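Local coordinates for protein terminal oxygenase component of carbazole (Janthinobacterium sp., PDB 7BUG) that acts as the terminal oxygenase of carbazole 1,9a-dioxygenase, adding dioxygen to the angular and adjacent ring carbons of carbazole, at residues 43-48 with 52-57; 214-219 with 366-371. All blocks are in the same frame, centred on the assembly; numbering follows the deposited sequence.

Contact 1. Residues 43-48 with 52-57; sequences PKTLKL and NLLVNR. With PG4 (tetraethylene glycol), chain I.
K44 pairs with V55 and L46 with L53 through reciprocal backbone hydrogen bonds, so the two strands run antiparallel with a pronounced twist, 143° between their directions; K44 N to V55 O is 2.8 Å and L53 N to L46 O is also 2.8 Å. T45–L54 and K47–N52 are the non-hydrogen-bonded pairs, and their side chains share one face. At the hairpin end of that face K47 crosses N52, its CE 3.2 Å from N52 OD1. A bend at chi3 (-84°) turns the otherwise extended lysine into a curl of tetraethylene glycol, probably left from crystallisation. There K47 NZ bonds to glycol O2 at 3.2 Å and more weakly to O3 and O4. N52 ND2 grips the same O2 in a nearly straight bond, 2.9 Å and 172°. An alanine in place of K47 would probably take the lysine donor from O2, O3 and O4, leaving O2 to N52 alone, and remove the methylene that lies against N52 OD1. On the face of L46, L53 and V55 the contact is apolar: L46 CD2 lies 4.1 Å from V55 CG2. Beyond the last ladder pair, L48 CB meets L53 CD1 at 4.0 Å. At the opposite end the P43 ring lies alongside the N56 amide, CG to CG 3.7 Å, both side chains pointing the same way. This is a beta hairpin of the Rieske domain. Strand 44-48 forms one edge of a six-stranded antiparallel sheet within the chain, and strand 51-58 continues the hydrogen bonding to strand 61-66. L46 and L48 pack on strand 28-32, while L48, L53 and V55 reach I135 or L137 of strand 132-137.

Contact 2. Residues 214-219 with 366-371; sequences TRVVDD and RKLASE
L368 reaches from its helix to V216 on the strand, and the touch is made almost wholly by one methyl. CB, which meets nothing on the strand itself, already points toward it, and CG, anti to the backbone N (chi1 175°), carries the branch point out from the helix. CG is the fork: L368 CD1 takes the branch to the strand, 3.8 Å from V216 CG1, whereas CD2 lies farther from it. The same L368 CD1 is 4.2 Å from the backbone oxygen V217 O. The valine and leucine pass alongside one another, running opposite ways, and L368 also packs on V227 of the next strand. Farther along, the contact turns polar. One water donates to D218 OD2 at 2.9 Å and, weakly, to E371 OE1 at 3.3 Å; it probably eases two like charges that sit 5.3 Å apart, D218 OD2 to E371 OE1. Within the helix, R366 O is held twice, by S370 N and, from the other face of its plane, by S370 OG at 2.8 Å. The R366 guanidinium is salt-bridged to E176 and E353, and the residue packs on R72 of a second subunit. Helix 360-372, near the C-terminus, thus touches strand 214-217 lightly, at the edge, within this chain, of a seven-stranded antiparallel sheet in the catalytic domain, helix-on-sheet packing consistent with its Bet v 1-like fold.

How the contacts relate
The two contacts lie on opposite sides of the chain's centre, their own centres about 31 Å apart and their nearest atoms about 16 Å apart. They share no element: contact 1 joins neighbouring strands of the Rieske sheet, contact 2 a strand and a helix distant in sequence within the catalytic domain. Contact 1 is the more extensive, a backbone ladder with a mostly apolar face (L46, L53, V55) and a more mixed one, where K47 and N52 bind glycol beside buried L54. Contact 2 has no direct hydrogen bond across it, just one buried leucine against a partly exposed valine and a water between surface acids. Each uses a strand at the edge of its sheet within this chain.

Contact 1. Residues 43-48 with 52-57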
ATOM      1  N   PRO A  43     -26.050   0.860  18.025  1.00 19.48           N
ATOM      2  CA  PRO A  43     -25.318  -0.190  17.297  1.00 17.45           C
ATOM      3  C   PRO A  43     -23.831   0.152  17.200  1.00 17.90           C
ATOM      4  O   PRO A  43     -23.458   1.313  17.084  1.00 20.85           O
ATOM      5  CB  PRO A  43     -25.964  -0.280  15.924  1.00 19.30           C
ATOM      6  CG  PRO A  43     -27.311   0.402  16.079  1.00 20.69           C
ATOM      7  CD  PRO A  43     -27.146   1.393  17.206  1.00 20.95           C
ATOM      8  N   LYS A  44     -22.990  -0.886  17.236  1.00 16.00           N
ATOM      9  CA  LYS A  44     -21.515  -0.757  17.169  1.00 17.47           C
ATOM     10  C   LYS A  44     -21.041  -1.615  16.013  1.00 16.34           C
ATOM     11  O   LYS A  44     -21.608  -2.714  15.798  1.00 15.50           O
ATOM     12  CB  LYS A  44     -20.912  -1.207  18.493  1.00 20.80           C
ATOM     13  CG  LYS A  44     -21.303  -0.343  19.695  1.00 28.14           C
ATOM     14  CD  LYS A  44     -20.588   1.012  19.695  1.00 33.93           C
ATOM     15  CE  LYS A  44     -20.964   1.950  20.833  1.00 35.63           C
ATOM     16  NZ  LYS A  44     -22.427   1.957  21.073  1.00 41.63           N
ATOM     17  N   THR A  45     -20.016  -1.156  15.293  1.00 16.14           N
ATOM     18  CA  THR A  45     -19.403  -1.901  14.172  1.00 18.34           C
ATOM     19  C   THR A  45     -18.120  -2.529  14.660  1.00 17.73           C
ATOM     20  O   THR A  45     -17.445  -1.914  15.480  1.00 22.14           O
ATOM     21  CB  THR A  45     -18.866  -0.952  13.101  1.00 26.75           C
ATOM     22  OG1 THR A  45     -18.024  -0.027  13.793  1.00 30.59           O
ATOM     23  CG2 THR A  45     -19.939  -0.184  12.405  1.00 28.27           C
ATOM     24  N   LEU A  46     -17.806  -3.699  14.139  1.00 14.25           N
ATOM     25  CA  LEU A  46     -16.493  -4.294  14.403  1.00 14.17           C
ATOM     26  C   LEU A  46     -16.220  -5.287  13.281  1.00 12.17           C
ATOM     27  O   LEU A  46     -17.130  -5.640  12.537  1.00 13.27           O
ATOM     28  CB  LEU A  46     -16.484  -4.932  15.772  1.00 16.28           C
ATOM     29  CG  LEU A  46     -17.492  -6.064  15.949  1.00 18.55           C
ATOM     30  CD1 LEU A  46     -16.854  -7.411  15.743  1.00 21.73           C
ATOM     31  CD2 LEU A  46     -18.102  -5.967  17.326  1.00 24.69           C
ATOM     32  N   LYS A  47     -14.974  -5.672  13.161  1.00 11.51           N
ATOM     33  CA  LYS A  47     -14.564  -6.704  12.191  1.00 11.13           C
ATOM     34  C   LYS A  47     -14.035  -7.914  12.974  1.00 10.70           C
ATOM     35  O   LYS A  47     -13.151  -7.763  13.836  1.00 12.39           O
ATOM     36  CB  LYS A  47     -13.555  -6.114  11.211  1.00 10.94           C
ATOM     37  CG  LYS A  47     -13.177  -7.132  10.146  1.00 11.80           C
ATOM     38  CD  LYS A  47     -12.154  -6.600   9.136  1.00 14.62           C
ATOM     39  CE  LYS A  47     -12.854  -5.831   8.054  1.00 19.49           C
ATOM     40  NZ  LYS A  47     -11.858  -5.354   7.074  1.00 22.47           N
ATOM     41  N   LEU A  48     -14.547  -9.104  12.652  1.00  9.82           N
ATOM     42  CA  LEU A  48     -14.218 -10.359  13.328  1.00 10.41           C
ATOM     43  C   LEU A  48     -13.994 -11.434  12.271  1.00 10.47           C
ATOM     44  O   LEU A  48     -14.882 -11.634  11.414  1.00 10.56           O
ATOM     45  CB  LEU A  48     -15.348 -10.731  14.271  1.00 10.51           C
ATOM     46  CG  LEU A  48     -15.190 -12.036  15.019  1.00 10.20           C
ATOM     47  CD1 LEU A  48     -13.922 -12.093  15.847  1.00 11.15           C
ATOM     48  CD2 LEU A  48     -16.403 -12.336  15.875  1.00 11.09           C
ATOM     49  N   ASN A  52     -17.219  -7.781   8.589  1.00  9.51           N
ATOM     50  CA  ASN A  52     -17.735  -6.562   9.262  1.00  9.85           C
ATOM     51  C   ASN A  52     -19.099  -6.929   9.853  1.00  9.57           C
ATOM     52  O   ASN A  52     -19.972  -7.415   9.098  1.00  9.74           O
ATOM     53  CB  ASN A  52     -17.928  -5.356   8.326  1.00 11.02           C
ATOM     54  CG  ASN A  52     -16.597  -4.821   7.831  1.00 12.93           C
ATOM     55  OD1 ASN A  52     -15.705  -4.581   8.647  1.00 13.46           O
ATOM     56  ND2 ASN A  52     -16.451  -4.690   6.530  1.00 14.38           N
ATOM     57  N   LEU A  53     -19.270  -6.671  11.144  1.00 10.15           N
ATOM     58  CA  LEU A  53     -20.492  -6.992  11.876  1.00 10.06           C
ATOM     59  C   LEU A  53     -21.043  -5.755  12.573  1.00 10.63           C
ATOM     60  O   LEU A  53     -20.282  -4.807  12.948  1.00 12.57           O
ATOM     61  CB  LEU A  53     -20.179  -8.028  12.948  1.00 10.47           C
ATOM     62  CG  LEU A  53     -19.512  -9.326  12.474  1.00 10.27           C
ATOM     63  CD1 LEU A  53     -19.250 -10.273  13.623  1.00 11.32           C
ATOM     64  CD2 LEU A  53     -20.292  -9.997  11.365  1.00 11.05           C
ATOM     65  N   LEU A  54     -22.346  -5.802  12.791  1.00 10.47           N
ATOM     66  CA  LEU A  54     -23.051  -4.786  13.592  1.00 12.27           C
ATOM     67  C   LEU A  54     -23.638  -5.487  14.804  1.00 11.79           C
ATOM     68  O   LEU A  54     -24.217  -6.587  14.648  1.00 13.54           O
ATOM     69  CB  LEU A  54     -24.210  -4.182  12.818  1.00 15.22           C
ATOM     70  CG  LEU A  54     -23.966  -2.873  12.106  1.00 20.47           C
ATOM     71  CD1 LEU A  54     -25.271  -2.474  11.446  1.00 23.99           C
ATOM     72  CD2 LEU A  54     -23.499  -1.767  13.060  1.00 20.78           C
ATOM     73  N   VAL A  55     -23.446  -4.898  15.957  1.00 13.61           N
ATOM     74  CA  VAL A  55     -24.046  -5.398  17.225  1.00 12.81           C
ATOM     75  C   VAL A  55     -24.954  -4.300  17.749  1.00 13.04           C
ATOM     76  O   VAL A  55     -24.561  -3.142  17.799  1.00 14.04           O
ATOM     77  CB  VAL A  55     -22.997  -5.819  18.250  1.00 14.97           C
ATOM     78  CG1 VAL A  55     -23.659  -6.326  19.502  1.00 15.86           C
ATOM     79  CG2 VAL A  55     -22.050  -6.858  17.684  1.00 15.79           C
ATOM     80  N   ASN A  56     -26.139  -4.697  18.202  1.00 12.38           N
ATOM     81  CA  ASN A  56     -27.091  -3.751  18.817  1.00 12.43           C
ATOM     82  C   ASN A  56     -27.645  -4.340  20.113  1.00 12.54           C
ATOM     83  O   ASN A  56     -27.643  -5.559  20.249  1.00 13.56           O
ATOM     84  CB  ASN A  56     -28.253  -3.431  17.887  1.00 12.11           C
ATOM     85  CG  ASN A  56     -28.972  -2.128  18.231  1.00 12.85           C
ATOM     86  OD1 ASN A  56     -28.513  -1.368  19.083  1.00 14.81           O
ATOM     87  ND2 ASN A  56     -30.072  -1.828  17.529  1.00 15.03           N
ATOM     88  N   ARG A  57     -28.021  -3.472  21.033  1.00 12.72           N
ATOM     89  CA  ARG A  57     -28.710  -3.891  22.275  1.00 13.60           C
ATOM     90  C   ARG A  57     -30.144  -3.402  22.162  1.00 13.63           C
ATOM     91  O   ARG A  57     -30.338  -2.167  22.012  1.00 14.88           O
ATOM     92  CB  ARG A  57     -27.975  -3.372  23.518  1.00 14.89           C
ATOM     93  CG  ARG A  57     -28.639  -3.884  24.794  1.00 15.45           C
ATOM     94  CD  ARG A  57     -27.930  -3.271  25.966  1.00 15.56           C
ATOM     95  NE  ARG A  57     -26.516  -3.582  26.135  1.00 16.05           N
ATOM     96  CZ  ARG A  57     -26.022  -4.717  26.626  1.00 15.41           C
ATOM     97  NH1 ARG A  57     -26.819  -5.739  26.865  1.00 14.34           N
ATOM     98  NH2 ARG A  57     -24.721  -4.874  26.786  1.00 15.37           N
TER
HETATM   99  O1  PG4 I 406     -11.688  -4.455   4.036  1.00 40.93           O
HETATM  100  C1  PG4 I 406     -12.995  -5.047   3.995  1.00 37.26           C
HETATM  101  C2  PG4 I 406     -14.072  -4.050   4.198  1.00 30.23           C
HETATM  102  O2  PG4 I 406     -14.014  -3.579   5.536  1.00 25.09           O
HETATM  103  C3  PG4 I 406     -14.030  -2.160   5.611  1.00 28.72           C
HETATM  104  C4  PG4 I 406     -14.047  -1.740   7.030  1.00 28.92           C
HETATM  105  O3  PG4 I 406     -12.833  -2.170   7.647  1.00 30.71           O
HETATM  106  C5  PG4 I 406     -12.869  -2.024   9.068  1.00 36.05           C
HETATM  107  C6  PG4 I 406     -11.492  -2.029   9.663  1.00 38.39           C
HETATM  108  O4  PG4 I 406     -10.774  -3.194   9.253  1.00 44.81           O
HETATM  109  C7  PG4 I 406      -9.389  -3.153   9.601  1.00 50.11           C
HETATM  110  C8  PG4 I 406      -9.227  -3.026  11.088  1.00 50.88           C
HETATM  111  O5  PG4 I 406      -7.963  -3.466  11.535  1.00 54.46           O

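Contact 2. Residues 214-219 with 366-371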
ATOM      1  N   THR A 214       4.146 -31.021  28.420  1.00 23.89           N
ATOM      2  CA  THR A 214       2.765 -30.490  28.234  1.00 23.05           C
ATOM      3  C   THR A 214       1.717 -31.514  28.664  1.00 26.44           C
ATOM      4  O   THR A 214       2.026 -32.715  28.719  1.00 22.74           O
ATOM      5  CB  THR A 214       2.512 -30.103  26.779  1.00 22.92           C
ATOM      6  OG1 THR A 214       2.622 -31.250  25.945  1.00 24.68           O
ATOM      7  CG2 THR A 214       3.468 -29.047  26.286  1.00 23.56           C
ATOM      8  N   ARG A 215       0.491 -31.061  28.906  1.00 24.32           N
ATOM      9  CA  ARG A 215      -0.675 -31.948  29.079  1.00 24.15           C
ATOM     10  C   ARG A 215      -1.747 -31.406  28.146  1.00 23.46           C
ATOM     11  O   ARG A 215      -2.188 -30.267  28.360  1.00 22.19           O
ATOM     12  CB  ARG A 215      -1.106 -31.988  30.541  1.00 29.81           C
ATOM     13  CG  ARG A 215      -2.464 -32.614  30.815  1.00 34.75           C
ATOM     14  CD  ARG A 215      -2.584 -34.030  30.319  1.00 41.85           C
ATOM     15  NE  ARG A 215      -3.486 -34.807  31.177  1.00 53.17           N
ATOM     16  CZ  ARG A 215      -4.822 -34.742  31.171  1.00 57.42           C
ATOM     17  NH1 ARG A 215      -5.476 -33.931  30.352  1.00 55.27           N
ATOM     18  NH2 ARG A 215      -5.510 -35.509  31.998  1.00 63.56           N
ATOM     19  N   VAL A 216      -2.117 -32.215  27.159  1.00 23.06           N
ATOM     20  CA  VAL A 216      -3.244 -31.918  26.247  1.00 24.02           C
ATOM     21  C   VAL A 216      -4.546 -32.238  26.973  1.00 28.28           C
ATOM     22  O   VAL A 216      -4.640 -33.315  27.607  1.00 28.03           O
ATOM     23  CB  VAL A 216      -3.142 -32.698  24.932  1.00 25.95           C
ATOM     24  CG1 VAL A 216      -4.434 -32.565  24.151  1.00 28.02           C
ATOM     25  CG2 VAL A 216      -1.948 -32.274  24.142  1.00 26.69           C
ATOM     26  N   VAL A 217      -5.517 -31.329  26.918  1.00 24.76           N
ATOM     27  CA  VAL A 217      -6.898 -31.572  27.426  1.00 27.30           C
ATOM     28  C   VAL A 217      -7.804 -31.693  26.199  1.00 33.55           C
ATOM     29  O   VAL A 217      -8.018 -30.663  25.523  1.00 25.45           O
ATOM     30  CB  VAL A 217      -7.334 -30.461  28.389  1.00 30.14           C
ATOM     31  CG1 VAL A 217      -8.783 -30.605  28.839  1.00 29.91           C
ATOM     32  CG2 VAL A 217      -6.394 -30.398  29.579  1.00 33.41           C
ATOM     33  N   ASP A 218      -8.215 -32.920  25.836  1.00 32.30           N
ATOM     34  CA  ASP A 218      -9.059 -33.184  24.637  1.00 38.97           C
ATOM     35  C   ASP A 218     -10.225 -34.085  25.032  1.00 43.71           C
ATOM     36  O   ASP A 218     -10.889 -34.608  24.115  1.00 54.92           O
ATOM     37  CB  ASP A 218      -8.267 -33.766  23.458  1.00 40.39           C
ATOM     38  CG  ASP A 218      -7.648 -35.135  23.673  1.00 50.15           C
ATOM     39  OD1 ASP A 218      -7.676 -35.609  24.829  1.00 44.87           O
ATOM     40  OD2 ASP A 218      -7.134 -35.718  22.674  1.00 52.60           O
ATOM     41  N   ASP A 219     -10.456 -34.171  26.339  1.00 43.38           N
ATOM     42  CA  ASP A 219     -11.388 -35.067  27.060  1.00 50.37           C
ATOM     43  C   ASP A 219     -12.059 -34.235  28.160  1.00 53.33           C
ATOM     44  O   ASP A 219     -12.515 -34.831  29.167  1.00 57.15           O
ATOM     45  CB  ASP A 219     -10.666 -36.301  27.640  1.00 53.97           C
ATOM     46  CG  ASP A 219      -9.308 -36.053  28.297  1.00 58.85           C
ATOM     47  OD1 ASP A 219      -9.045 -34.919  28.790  1.00 65.01           O
ATOM     48  OD2 ASP A 219      -8.500 -36.992  28.296  1.00 68.11           O
ATOM     49  N   ARG A 366       0.004 -25.869  18.456  1.00 13.16           N
ATOM     50  CA  ARG A 366      -0.182 -25.824  16.993  1.00 13.52           C
ATOM     51  C   ARG A 366      -0.876 -27.118  16.550  1.00 12.99           C
ATOM     52  O   ARG A 366      -1.768 -27.091  15.672  1.00 14.02           O
ATOM     53  CB  ARG A 366       1.115 -25.603  16.240  1.00 14.33           C
ATOM     54  CG  ARG A 366       1.797 -24.272  16.540  1.00 12.95           C
ATOM     55  CD  ARG A 366       3.047 -24.232  15.654  1.00 14.66           C
ATOM     56  NE  ARG A 366       3.729 -22.947  15.778  1.00 13.76           N
ATOM     57  CZ  ARG A 366       4.964 -22.745  15.324  1.00 14.71           C
ATOM     58  NH1 ARG A 366       5.597 -23.721  14.677  1.00 15.48           N
ATOM     59  NH2 ARG A 366       5.482 -21.534  15.436  1.00 14.55           N
ATOM     60  N   LYS A 367      -0.479 -28.223  17.177  1.00 14.19           N
ATOM     61  CA  LYS A 367      -1.085 -29.544  16.866  1.00 16.32           C
ATOM     62  C   LYS A 367      -2.508 -29.608  17.403  1.00 14.28           C
ATOM     63  O   LYS A 367      -3.392 -30.102  16.686  1.00 15.58           O
ATOM     64  CB  LYS A 367      -0.194 -30.614  17.485  1.00 18.96           C
ATOM     65  CG  LYS A 367       1.152 -30.747  16.800  1.00 25.98           C
ATOM     66  CD  LYS A 367       1.854 -32.066  17.142  1.00 29.89           C
ATOM     67  CE  LYS A 367       3.044 -31.926  18.052  1.00 37.27           C
ATOM     68  NZ  LYS A 367       4.311 -32.043  17.284  1.00 40.98           N
ATOM     69  N   LEU A 368      -2.708 -29.186  18.633  1.00 14.32           N
ATOM     70  CA  LEU A 368      -4.070 -29.189  19.235  1.00 14.73           C
ATOM     71  C   LEU A 368      -4.985 -28.352  18.337  1.00 15.16           C
ATOM     72  O   LEU A 368      -6.115 -28.776  17.989  1.00 14.73           O
ATOM     73  CB  LEU A 368      -4.007 -28.601  20.638  1.00 15.74           C
ATOM     74  CG  LEU A 368      -5.411 -28.497  21.209  1.00 17.71           C
ATOM     75  CD1 LEU A 368      -5.664 -29.597  22.202  1.00 18.41           C
ATOM     76  CD2 LEU A 368      -5.695 -27.140  21.782  1.00 18.81           C
ATOM     77  N   ALA A 369      -4.542 -27.161  17.930  1.00 14.33           N
ATOM     78  CA  ALA A 369      -5.385 -26.252  17.136  1.00 13.80           C
ATOM     79  C   ALA A 369      -5.665 -26.907  15.797  1.00 14.60           C
ATOM     80  O   ALA A 369      -6.777 -26.744  15.272  1.00 14.74           O
ATOM     81  CB  ALA A 369      -4.678 -24.921  16.943  1.00 13.94           C
ATOM     82  N   SER A 370      -4.658 -27.547  15.196  1.00 14.92           N
ATOM     83  CA  SER A 370      -4.803 -28.188  13.868  1.00 14.69           C
ATOM     84  C   SER A 370      -5.850 -29.299  13.950  1.00 15.08           C
ATOM     85  O   SER A 370      -6.634 -29.401  12.984  1.00 15.99           O
ATOM     86  CB  SER A 370      -3.499 -28.725  13.393  1.00 15.14           C
ATOM     87  OG  SER A 370      -2.549 -27.713  13.079  1.00 16.01           O
ATOM     88  N   GLU A 371      -5.849 -30.059  15.045  1.00 15.28           N
ATOM     89  CA  GLU A 371      -6.692 -31.284  15.145  1.00 18.33           C
ATOM     90  C   GLU A 371      -8.118 -30.913  15.569  1.00 21.23           C
ATOM     91  O   GLU A 371      -9.071 -31.573  15.097  1.00 20.18           O
ATOM     92  CB  GLU A 371      -6.088 -32.317  16.093  1.00 21.25           C
ATOM     93  CG  GLU A 371      -6.958 -33.569  16.175  1.00 29.72           C
ATOM     94  CD  GLU A 371      -6.488 -34.702  17.089  1.00 37.50           C
ATOM     95  OE1 GLU A 371      -5.480 -34.512  17.822  1.00 38.23           O
ATOM     96  OE2 GLU A 371      -7.151 -35.771  17.090  1.00 43.21           O
TER
HETATM   97  O   HOH W   1      -5.330 -34.079  21.116  1.00 37.76           O